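Side-chain contacts in AcrH (Aeromonas hydrophila, PDB 3WXX), which acts as a chaperone for the type III secretion translocator AopB, which it binds in a complex, probably keeping it ready for secretion and translocon assembly: residues L55-A60 and Y83-M88; G40-A45 and R70-Q75; E6-D11 and A16-V21. The protein carries 1 engineered substitution. All blocks are in the same frame, centred on the assembly; numbering follows the deposited sequence.

Contact 1 of 3, residues L55-A60 and Y83-M88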
loop_
_atom_site.group_PDB
_atom_site.type_symbol
_atom_site.label_atom_id
_atom_site.label_comp_id
_atom_site.label_asym_id
_atom_site.label_seq_id
_atom_site.Cartn_x
_atom_site.Cartn_y
_atom_site.Cartn_z
ATOM N N LEU A 55 -5.142 -1.661 -9.114
ATOM C CA LEU A 55 -4.983 -2.427 -10.364
ATOM C C LEU A 55 -3.759 -3.310 -10.358
ATOM O O LEU A 55 -3.814 -4.431 -10.839
ATOM C CB LEU A 55 -4.946 -1.487 -11.578
ATOM C CG LEU A 55 -6.320 -0.885 -11.890
ATOM C CD1 LEU A 55 -6.223 0.336 -12.771
ATOM C CD2 LEU A 55 -7.219 -1.931 -12.521
ATOM N N ASP A 56 -2.662 -2.819 -9.800
ATOM C CA ASP A 56 -1.487 -3.651 -9.610
ATOM C C ASP A 56 -0.891 -3.332 -8.226
ATOM O O ASP A 56 -0.223 -2.330 -8.054
ATOM C CB ASP A 56 -0.480 -3.424 -10.733
ATOM C CG ASP A 56 0.779 -4.329 -10.637
ATOM O OD1 ASP A 56 1.126 -4.865 -9.566
ATOM O OD2 ASP A 56 1.470 -4.448 -11.668
ATOM N N HIS A 57 -1.102 -4.216 -7.264
ATOM C CA HIS A 57 -0.786 -3.901 -5.903
ATOM C C HIS A 57 0.604 -4.378 -5.539
ATOM O O HIS A 57 0.936 -4.506 -4.347
ATOM C CB HIS A 57 -1.872 -4.441 -4.948
ATOM C CG HIS A 57 -1.994 -5.942 -4.915
ATOM N ND1 HIS A 57 -2.803 -6.649 -5.775
ATOM C CD2 HIS A 57 -1.454 -6.863 -4.085
ATOM C CE1 HIS A 57 -2.757 -7.936 -5.484
ATOM N NE2 HIS A 57 -1.958 -8.092 -4.450
ATOM N N TYR A 58 1.394 -4.643 -6.575
ATOM C CA TYR A 58 2.831 -4.963 -6.426
ATOM C C TYR A 58 3.785 -3.910 -7.017
ATOM O O TYR A 58 4.954 -3.992 -6.743
ATOM C CB TYR A 58 3.164 -6.362 -6.966
ATOM C CG TYR A 58 2.357 -7.495 -6.330
ATOM C CD1 TYR A 58 2.731 -8.080 -5.106
ATOM C CD2 TYR A 58 1.231 -7.998 -6.970
ATOM C CE1 TYR A 58 1.968 -9.123 -4.537
ATOM C CE2 TYR A 58 0.480 -9.027 -6.437
ATOM C CZ TYR A 58 0.833 -9.596 -5.218
ATOM O OH TYR A 58 0.008 -10.605 -4.751
ATOM N N GLU A 59 3.285 -2.900 -7.744
ATOM C CA GLU A 59 4.138 -1.800 -8.277
ATOM C C GLU A 59 4.511 -0.753 -7.243
ATOM O O GLU A 59 3.688 0.113 -6.920
ATOM C CB GLU A 59 3.419 -0.997 -9.362
ATOM C CG GLU A 59 3.556 -1.504 -10.763
ATOM C CD GLU A 59 4.969 -1.571 -11.236
ATOM O OE1 GLU A 59 5.476 -0.544 -11.678
ATOM O OE2 GLU A 59 5.555 -2.662 -11.191
ATOM N N ALA A 60 5.747 -0.779 -6.763
ATOM C CA ALA A 60 6.208 0.239 -5.839
ATOM C C ALA A 60 5.957 1.634 -6.325
ATOM O O ALA A 60 5.658 2.513 -5.523
ATOM C CB ALA A 60 7.681 0.069 -5.563
ATOM N N TYR A 83 4.369 4.885 1.527
ATOM C CA TYR A 83 5.800 4.745 1.409
ATOM C C TYR A 83 6.302 3.435 2.068
ATOM O O TYR A 83 7.185 2.737 1.509
ATOM C CB TYR A 83 6.495 5.953 2.035
ATOM C CG TYR A 83 6.286 7.247 1.325
ATOM C CD1 TYR A 83 6.095 7.293 -0.051
ATOM C CD2 TYR A 83 6.326 8.441 2.016
ATOM C CE1 TYR A 83 5.931 8.505 -0.724
ATOM C CE2 TYR A 83 6.155 9.658 1.353
ATOM C CZ TYR A 83 5.965 9.676 -0.027
ATOM O OH TYR A 83 5.813 10.851 -0.708
ATOM N N SER A 84 5.691 3.061 3.195
ATOM C CA SER A 84 6.019 1.795 3.839
ATOM C C SER A 84 5.677 0.597 2.926
ATOM O O SER A 84 6.543 -0.225 2.612
ATOM C CB SER A 84 5.323 1.645 5.200
ATOM O OG SER A 84 5.719 2.661 6.145
ATOM N N TYR A 85 4.441 0.486 2.469
ATOM C CA TYR A 85 4.126 -0.632 1.578
ATOM C C TYR A 85 4.991 -0.588 0.317
ATOM O O TYR A 85 5.468 -1.586 -0.119
ATOM C CB TYR A 85 2.643 -0.684 1.204
ATOM C CG TYR A 85 2.253 -1.869 0.343
ATOM C CD1 TYR A 85 1.929 -3.066 0.912
ATOM C CD2 TYR A 85 2.205 -1.778 -1.024
ATOM C CE1 TYR A 85 1.551 -4.166 0.155
ATOM C CE2 TYR A 85 1.867 -2.878 -1.806
ATOM C CZ TYR A 85 1.510 -4.079 -1.213
ATOM O OH TYR A 85 1.152 -5.243 -1.965
ATOM N N GLY A 86 5.202 0.569 -0.264
ATOM C CA GLY A 86 6.113 0.653 -1.413
ATOM C C GLY A 86 7.508 0.073 -1.153
ATOM O O GLY A 86 8.010 -0.719 -1.947
ATOM N N ALA A 87 8.122 0.444 -0.030
ATOM C CA ALA A 87 9.439 -0.121 0.346
ATOM C C ALA A 87 9.458 -1.641 0.337
ATOM O O ALA A 87 10.400 -2.247 -0.137
ATOM C CB ALA A 87 9.894 0.385 1.732
HETATM N N MSE A 88 8.405 -2.246 0.858
HETATM C CA MSE A 88 8.304 -3.701 0.945
HETATM C C MSE A 88 8.267 -4.278 -0.438
HETATM O O MSE A 88 8.631 -5.409 -0.631
HETATM C CB MSE A 88 7.054 -4.136 1.718
HETATM C CG MSE A 88 6.995 -3.658 3.165
HETATM SE SE MSE A 88 5.193 -3.959 3.912
HETATM C CE MSE A 88 4.637 -5.512 2.802
#
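The hydroxyl of Y85 donates a hydrogen bond to the backbone carbonyl of H57, with Y85 OH 2.5 Å from H57 O. The donor lies nearly in line with the carbonyl bond, at a C=O...donor angle of 165°, and the carbonyl oxygen sits at the edge of the phenol ring, near its plane. Y85 carries CG anti to its backbone N (chi1 -177°), which sends the ring out from helix 76-89 toward the 55-60 loop. A second polar link holds the loop itself: Y58 N donates to D56 OD1 at 3.0 Å, on the anti side of the carboxylate, closing an Asx turn just where helix 42-55 ends.

Among the flat groups, the H57 imidazole receives Y85 OH at its edge, with H57 CD2 3.7 Å from that oxygen. One face of the same imidazole is covered by CE2 of Y58, offset toward the rim, while the phenol of Y85 also meets the ring of F63, with the two ring planes at about 55°. Van der Waals contact completes the interface. The methyl A60 CB rests 3.7 Å from G86 O, and A60 CA and G86 CA, 4.4 Å apart, mark the closest approach of the two backbones.

Y58 faces the client as well, its carbonyl being hydrogen-bonded to K100 of the AopB chain. Together with L9 and G13 it belongs to a magnesium site observed in this protein, although no magnesium is bound to this chain here. The turn between helices 42-55 and 60-72, held by a tyrosine from the C-terminal half of helix 76-89, is consistent with the tetratricopeptide-like helical fold of class II type III secretion chaperones.

Contact 2 of 3, residues G40-A45 and R70-Q75; sequences GKHDEA and RQALGQ
H42 and L73 mark the closest approach of the two backbones, their CA atoms 6.8 Å apart, where the first turn of helix 42-55 passes the C-terminal end of helix 60-72. Two glycines shape this region: G40 and G74, both with positive phi, each serve a Schellman motif, the latter with Q75 N bonded to R70 O and G74 N to Q71 O. K41 centres an inverse gamma turn that leads into helix 42-55.

The imidazole of H42 is the flat surface of the contact. A72 CB sits over the centre of one face, 3.4 Å from the centroid of the H42 ring and only 3° off the ring normal, a CH-pi contact that touches all five ring atoms about equally. On the opposite face lies the carbonyl oxygen of G40, offset toward the rim, which leaves the ring layered between a methyl and a backbone oxygen. The NE2 atom of H42 is hydrogen-bonded to the backbone N of G1 of the AopB chain.

L73 makes the other contacts. Its CG lies beside the backbone N (chi1 -55°), which directs the branched end toward helix 42-55: L73 CD2 packs 3.7 Å from H42 CB and also reaches the backbone N of D43, while L73 CD1 comes 4.1 Å from D43 OD1. The side chains of D43 and L73 run at about a right angle to one another. The other carboxylate oxygen of D43, OD2, forms a salt bridge with K47 one helical turn on.

Near the surface of the chain, the contact joins the start of helix 42-55 to the end of helix 60-72. Helix 23-38 packs beside the first through A45, helices 76-89 and 95-106 flank the second through R70 and Q71, and M160 of AopB packs on L73.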
loop_
_atom_site.group_PDB
_atom_site.type_symbol
_atom_site.label_atom_id
_atom_site.label_comp_id
_atom_site.label_asym_id
_atom_site.label_seq_id
_atom_site.Cartn_x
_atom_site.Cartn_y
_atom_site.Cartn_z
ATOM N N GLY A 40 0.563 20.023 -9.876
ATOM C CA GLY A 40 0.041 20.427 -8.568
ATOM C C GLY A 40 -1.400 20.014 -8.306
ATOM O O GLY A 40 -1.947 20.361 -7.263
ATOM N N LYS A 41 -2.036 19.310 -9.245
ATOM C CA LYS A 41 -3.393 18.795 -9.036
ATOM C C LYS A 41 -3.372 17.557 -8.138
ATOM O O LYS A 41 -3.801 16.471 -8.527
ATOM C CB LYS A 41 -4.048 18.435 -10.374
ATOM C CG LYS A 41 -4.211 19.561 -11.379
ATOM C CD LYS A 41 -5.106 20.684 -10.881
ATOM C CE LYS A 41 -5.100 21.852 -11.862
ATOM N NZ LYS A 41 -6.268 21.845 -12.802
ATOM N N HIS A 42 -2.904 17.737 -6.918
ATOM C CA HIS A 42 -2.530 16.627 -6.043
ATOM C C HIS A 42 -3.661 15.727 -5.652
ATOM O O HIS A 42 -3.501 14.501 -5.572
ATOM C CB HIS A 42 -1.925 17.164 -4.774
ATOM C CG HIS A 42 -0.684 17.931 -5.007
ATOM N ND1 HIS A 42 -0.468 19.170 -4.461
ATOM C CD2 HIS A 42 0.400 17.655 -5.759
ATOM C CE1 HIS A 42 0.720 19.612 -4.836
ATOM N NE2 HIS A 42 1.261 18.715 -5.634
ATOM N N ASP A 43 -4.809 16.336 -5.414
ATOM C CA ASP A 43 -5.989 15.595 -5.036
ATOM C C ASP A 43 -6.442 14.660 -6.167
ATOM O O ASP A 43 -6.777 13.506 -5.934
ATOM C CB ASP A 43 -7.098 16.574 -4.678
ATOM C CG ASP A 43 -8.118 15.964 -3.822
ATOM O OD1 ASP A 43 -7.863 15.894 -2.596
ATOM O OD2 ASP A 43 -9.139 15.519 -4.400
ATOM N N GLU A 44 -6.400 15.168 -7.393
ATOM C CA GLU A 44 -6.771 14.394 -8.557
ATOM C C GLU A 44 -5.712 13.324 -8.833
ATOM O O GLU A 44 -6.046 12.193 -9.202
ATOM C CB GLU A 44 -6.951 15.343 -9.757
ATOM C CG GLU A 44 -7.340 14.693 -11.094
ATOM C CD GLU A 44 -8.724 14.052 -11.104
ATOM O OE1 GLU A 44 -9.539 14.286 -10.158
ATOM O OE2 GLU A 44 -8.984 13.296 -12.067
ATOM N N ALA A 45 -4.440 13.684 -8.673
ATOM C CA ALA A 45 -3.343 12.716 -8.822
ATOM C C ALA A 45 -3.492 11.592 -7.781
ATOM O O ALA A 45 -3.357 10.411 -8.122
ATOM C CB ALA A 45 -1.993 13.386 -8.698
ATOM N N ARG A 70 -0.148 12.269 -1.204
ATOM C CA ARG A 70 -0.591 12.411 0.171
ATOM C C ARG A 70 0.270 13.415 0.936
ATOM O O ARG A 70 -0.245 14.253 1.659
ATOM C CB ARG A 70 -0.545 11.054 0.877
ATOM C CG ARG A 70 -1.860 10.341 1.045
ATOM C CD ARG A 70 -1.420 8.909 1.124
ATOM N NE ARG A 70 -2.135 7.757 0.627
ATOM C CZ ARG A 70 -3.200 7.237 1.167
ATOM N NH1 ARG A 70 -3.824 7.896 2.090
ATOM N NH2 ARG A 70 -3.718 6.146 0.692
ATOM N N GLN A 71 1.579 13.351 0.752
ATOM C CA GLN A 71 2.492 14.258 1.428
ATOM C C GLN A 71 2.211 15.695 0.982
ATOM O O GLN A 71 2.008 16.585 1.805
ATOM C CB GLN A 71 3.937 13.870 1.105
ATOM C CG GLN A 71 5.046 14.593 1.874
ATOM C CD GLN A 71 6.433 13.996 1.609
ATOM O OE1 GLN A 71 6.584 12.921 1.003
ATOM N NE2 GLN A 71 7.451 14.676 2.089
ATOM N N ALA A 72 2.147 15.934 -0.316
ATOM C CA ALA A 72 1.801 17.256 -0.803
ATOM C C ALA A 72 0.499 17.803 -0.218
ATOM O O ALA A 72 0.438 18.983 0.062
ATOM C CB ALA A 72 1.690 17.264 -2.322
ATOM N N LEU A 73 -0.516 16.966 -0.006
ATOM C CA LEU A 73 -1.748 17.407 0.665
ATOM C C LEU A 73 -1.586 17.508 2.188
ATOM O O LEU A 73 -2.579 17.702 2.903
ATOM C CB LEU A 73 -2.906 16.446 0.416
ATOM C CG LEU A 73 -3.216 16.167 -1.026
ATOM C CD1 LEU A 73 -4.085 14.930 -1.200
ATOM C CD2 LEU A 73 -3.866 17.371 -1.632
ATOM N N GLY A 74 -0.381 17.389 2.715
ATOM C CA GLY A 74 -0.226 17.453 4.168
ATOM C C GLY A 74 -0.727 16.237 4.932
ATOM O O GLY A 74 -0.643 16.219 6.135
ATOM N N GLN A 75 -1.181 15.207 4.235
ATOM C CA GLN A 75 -1.579 13.956 4.855
ATOM C C GLN A 75 -0.377 13.046 5.173
ATOM O O GLN A 75 -0.200 11.981 4.576
ATOM C CB GLN A 75 -2.580 13.260 3.917
ATOM C CG GLN A 75 -3.956 13.884 3.967
ATOM C CD GLN A 75 -4.609 13.744 5.348
ATOM O OE1 GLN A 75 -4.309 12.815 6.116
ATOM N NE2 GLN A 75 -5.537 14.637 5.654
#

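Contact 3 of 3, residues E6-D11 and A16-V21; sequences EAFLQD and AMLNDV
The ring of F8 reaches from helix 3-11 to two side chains of the short helix 15-18, and this is where the packing is dense. F8 CG is anti to the backbone N (chi1 -177°), which carries the far rim, CE2 and CZ, across to segment 16-21. M17 CB meets the ring at its edge, near the ring plane, 3.8 Å from F8 CZ. Farther along the extended selenomethionine chain of M17, the selenium lies 5.2 Å from the F8 ring centroid and obliquely to it, a Met-aromatic contact. L18 comes from another direction: its CD1 approaches F8 CE2 and CD2 aslant, and F8 and L18 run alongside each other, pointing opposite ways.

Beyond L18 the contact thins. L18 is partly exposed, and N19 and D20 stand in solvent where helix 15-18 ends in a Schellman motif with D20 as its C-prime residue. The backbones stay well apart, 9.1 Å between F8 CA and L18 CA.

F8 packs close to G13, which shares with L9 and Y58 a magnesium site seen in this protein but not occupied in this chain. Helix 3-11, at the N-terminal end, has AopB around it: D11 forms a salt bridge to R87 of the AopB chain, and L9 packs on its F199. Helix 15-18 is joined to the end of helix 42-55 by a backbone hydrogen bond between A16 and L55.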
loop_
_atom_site.group_PDB
_atom_site.type_symbol
_atom_site.label_atom_id
_atom_site.label_comp_id
_atom_site.label_asym_id
_atom_site.label_seq_id
_atom_site.Cartn_x
_atom_site.Cartn_y
_atom_site.Cartn_z
ATOM N N GLU A 6 -9.249 -17.004 -5.790
ATOM C CA GLU A 6 -8.401 -16.944 -4.614
ATOM C C GLU A 6 -6.980 -17.438 -4.862
ATOM O O GLU A 6 -6.007 -16.762 -4.493
ATOM C CB GLU A 6 -9.014 -17.738 -3.474
ATOM C CG GLU A 6 -8.079 -17.945 -2.300
ATOM C CD GLU A 6 -8.754 -18.534 -1.074
ATOM O OE1 GLU A 6 -9.935 -18.957 -1.137
ATOM O OE2 GLU A 6 -8.084 -18.567 -0.026
ATOM N N ALA A 7 -6.846 -18.620 -5.449
ATOM C CA ALA A 7 -5.506 -19.159 -5.740
ATOM C C ALA A 7 -4.721 -18.227 -6.674
ATOM O O ALA A 7 -3.480 -18.155 -6.615
ATOM C CB ALA A 7 -5.620 -20.545 -6.354
ATOM N N PHE A 8 -5.451 -17.557 -7.568
ATOM C CA PHE A 8 -4.840 -16.623 -8.489
ATOM C C PHE A 8 -4.283 -15.449 -7.693
ATOM O O PHE A 8 -3.130 -15.036 -7.862
ATOM C CB PHE A 8 -5.897 -16.126 -9.491
ATOM C CG PHE A 8 -5.355 -15.198 -10.538
ATOM C CD1 PHE A 8 -4.466 -15.663 -11.501
ATOM C CD2 PHE A 8 -5.725 -13.866 -10.560
ATOM C CE1 PHE A 8 -3.965 -14.822 -12.477
ATOM C CE2 PHE A 8 -5.225 -13.005 -11.529
ATOM C CZ PHE A 8 -4.349 -13.492 -12.490
ATOM N N LEU A 9 -5.136 -14.938 -6.811
ATOM C CA LEU A 9 -4.865 -13.747 -6.045
ATOM C C LEU A 9 -3.678 -14.010 -5.137
ATOM O O LEU A 9 -2.777 -13.167 -5.008
ATOM C CB LEU A 9 -6.108 -13.365 -5.214
ATOM C CG LEU A 9 -6.027 -12.064 -4.413
ATOM C CD1 LEU A 9 -5.927 -10.870 -5.336
ATOM C CD2 LEU A 9 -7.234 -11.901 -3.533
ATOM N N GLN A 10 -3.703 -15.200 -4.549
ATOM C CA GLN A 10 -2.693 -15.656 -3.629
ATOM C C GLN A 10 -1.332 -15.842 -4.274
ATOM O O GLN A 10 -0.314 -15.565 -3.658
ATOM C CB GLN A 10 -3.118 -16.971 -3.017
ATOM C CG GLN A 10 -2.159 -17.394 -1.921
ATOM C CD GLN A 10 -2.681 -18.541 -1.085
ATOM O OE1 GLN A 10 -3.017 -18.365 0.097
ATOM N NE2 GLN A 10 -2.767 -19.728 -1.700
ATOM N N ASP A 11 -1.315 -16.344 -5.499
ATOM C CA ASP A 11 -0.067 -16.620 -6.187
ATOM C C ASP A 11 0.524 -15.346 -6.731
ATOM O O ASP A 11 1.675 -15.337 -7.185
ATOM C CB ASP A 11 -0.275 -17.623 -7.339
ATOM C CG ASP A 11 -0.567 -19.049 -6.845
ATOM O OD1 ASP A 11 -0.303 -19.329 -5.649
ATOM O OD2 ASP A 11 -1.104 -19.855 -7.650
ATOM N N ALA A 16 -5.488 -6.071 -12.526
ATOM C CA ALA A 16 -5.226 -5.712 -13.904
ATOM C C ALA A 16 -5.345 -6.968 -14.748
ATOM O O ALA A 16 -6.078 -7.016 -15.725
ATOM C CB ALA A 16 -3.828 -5.107 -14.048
HETATM N N MSE A 17 -4.589 -7.975 -14.362
HETATM C CA MSE A 17 -4.585 -9.243 -15.062
HETATM C C MSE A 17 -5.984 -9.792 -15.217
HETATM O O MSE A 17 -6.351 -10.330 -16.262
HETATM C CB MSE A 17 -3.715 -10.213 -14.263
HETATM C CG MSE A 17 -2.253 -9.943 -14.543
HETATM SE SE MSE A 17 -1.240 -11.053 -13.284
HETATM C CE MSE A 17 0.463 -10.076 -13.490
ATOM N N LEU A 18 -6.758 -9.684 -14.149
ATOM C CA LEU A 18 -8.060 -10.285 -14.117
ATOM C C LEU A 18 -8.929 -9.633 -15.161
ATOM O O LEU A 18 -9.687 -10.311 -15.820
ATOM C CB LEU A 18 -8.691 -10.096 -12.755
ATOM C CG LEU A 18 -9.353 -11.308 -12.154
ATOM C CD1 LEU A 18 -8.356 -12.431 -11.958
ATOM C CD2 LEU A 18 -9.937 -10.886 -10.819
ATOM N N ASN A 19 -8.819 -8.321 -15.309
ATOM C CA ASN A 19 -9.674 -7.588 -16.248
ATOM C C ASN A 19 -9.034 -7.374 -17.633
ATOM O O ASN A 19 -9.397 -6.449 -18.351
ATOM C CB ASN A 19 -10.081 -6.255 -15.619
ATOM C CG ASN A 19 -11.026 -6.443 -14.458
ATOM O OD1 ASN A 19 -10.619 -6.740 -13.345
ATOM N ND2 ASN A 19 -12.303 -6.294 -14.720
ATOM N N ASP A 20 -8.087 -8.242 -17.995
ATOM C CA ASP A 20 -7.258 -8.056 -19.189
ATOM C C ASP A 20 -6.994 -6.579 -19.430
ATOM O O ASP A 20 -7.446 -6.015 -20.424
ATOM C CB ASP A 20 -7.905 -8.704 -20.413
ATOM C CG ASP A 20 -7.611 -10.194 -20.506
ATOM O OD1 ASP A 20 -6.421 -10.549 -20.693
ATOM O OD2 ASP A 20 -8.568 -11.009 -20.418
ATOM N N VAL A 21 -6.278 -5.948 -18.499
ATOM C CA VAL A 21 -5.792 -4.581 -18.688
ATOM C C VAL A 21 -4.335 -4.641 -19.149
ATOM O O VAL A 21 -3.525 -5.308 -18.533
ATOM C CB VAL A 21 -5.927 -3.758 -17.408
ATOM C CG1 VAL A 21 -5.234 -2.431 -17.568
ATOM C CG2 VAL A 21 -7.380 -3.533 -17.088
#

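Overall arrangement
From the N terminus, contact 3 comes first, closing the short loop between helices 3-11 and 15-18 before either of the others opens. Contacts 2 and 1 then cross: contact 2 opens at 40-45, contact 1 opens at 55-60, contact 2 closes at 70-75 and contact 1 closes at 83-88. Helices 42-55, 60-72 and 76-89 are thereby joined in succession. Contact 1 touches both others. A backbone bond ties it to contact 3, and a probable hydrogen bond between Y83 OH and Q71 OE1 ties it to contact 2. Contacts 2 and 3 remain separate, about 16 Å between nearest atoms.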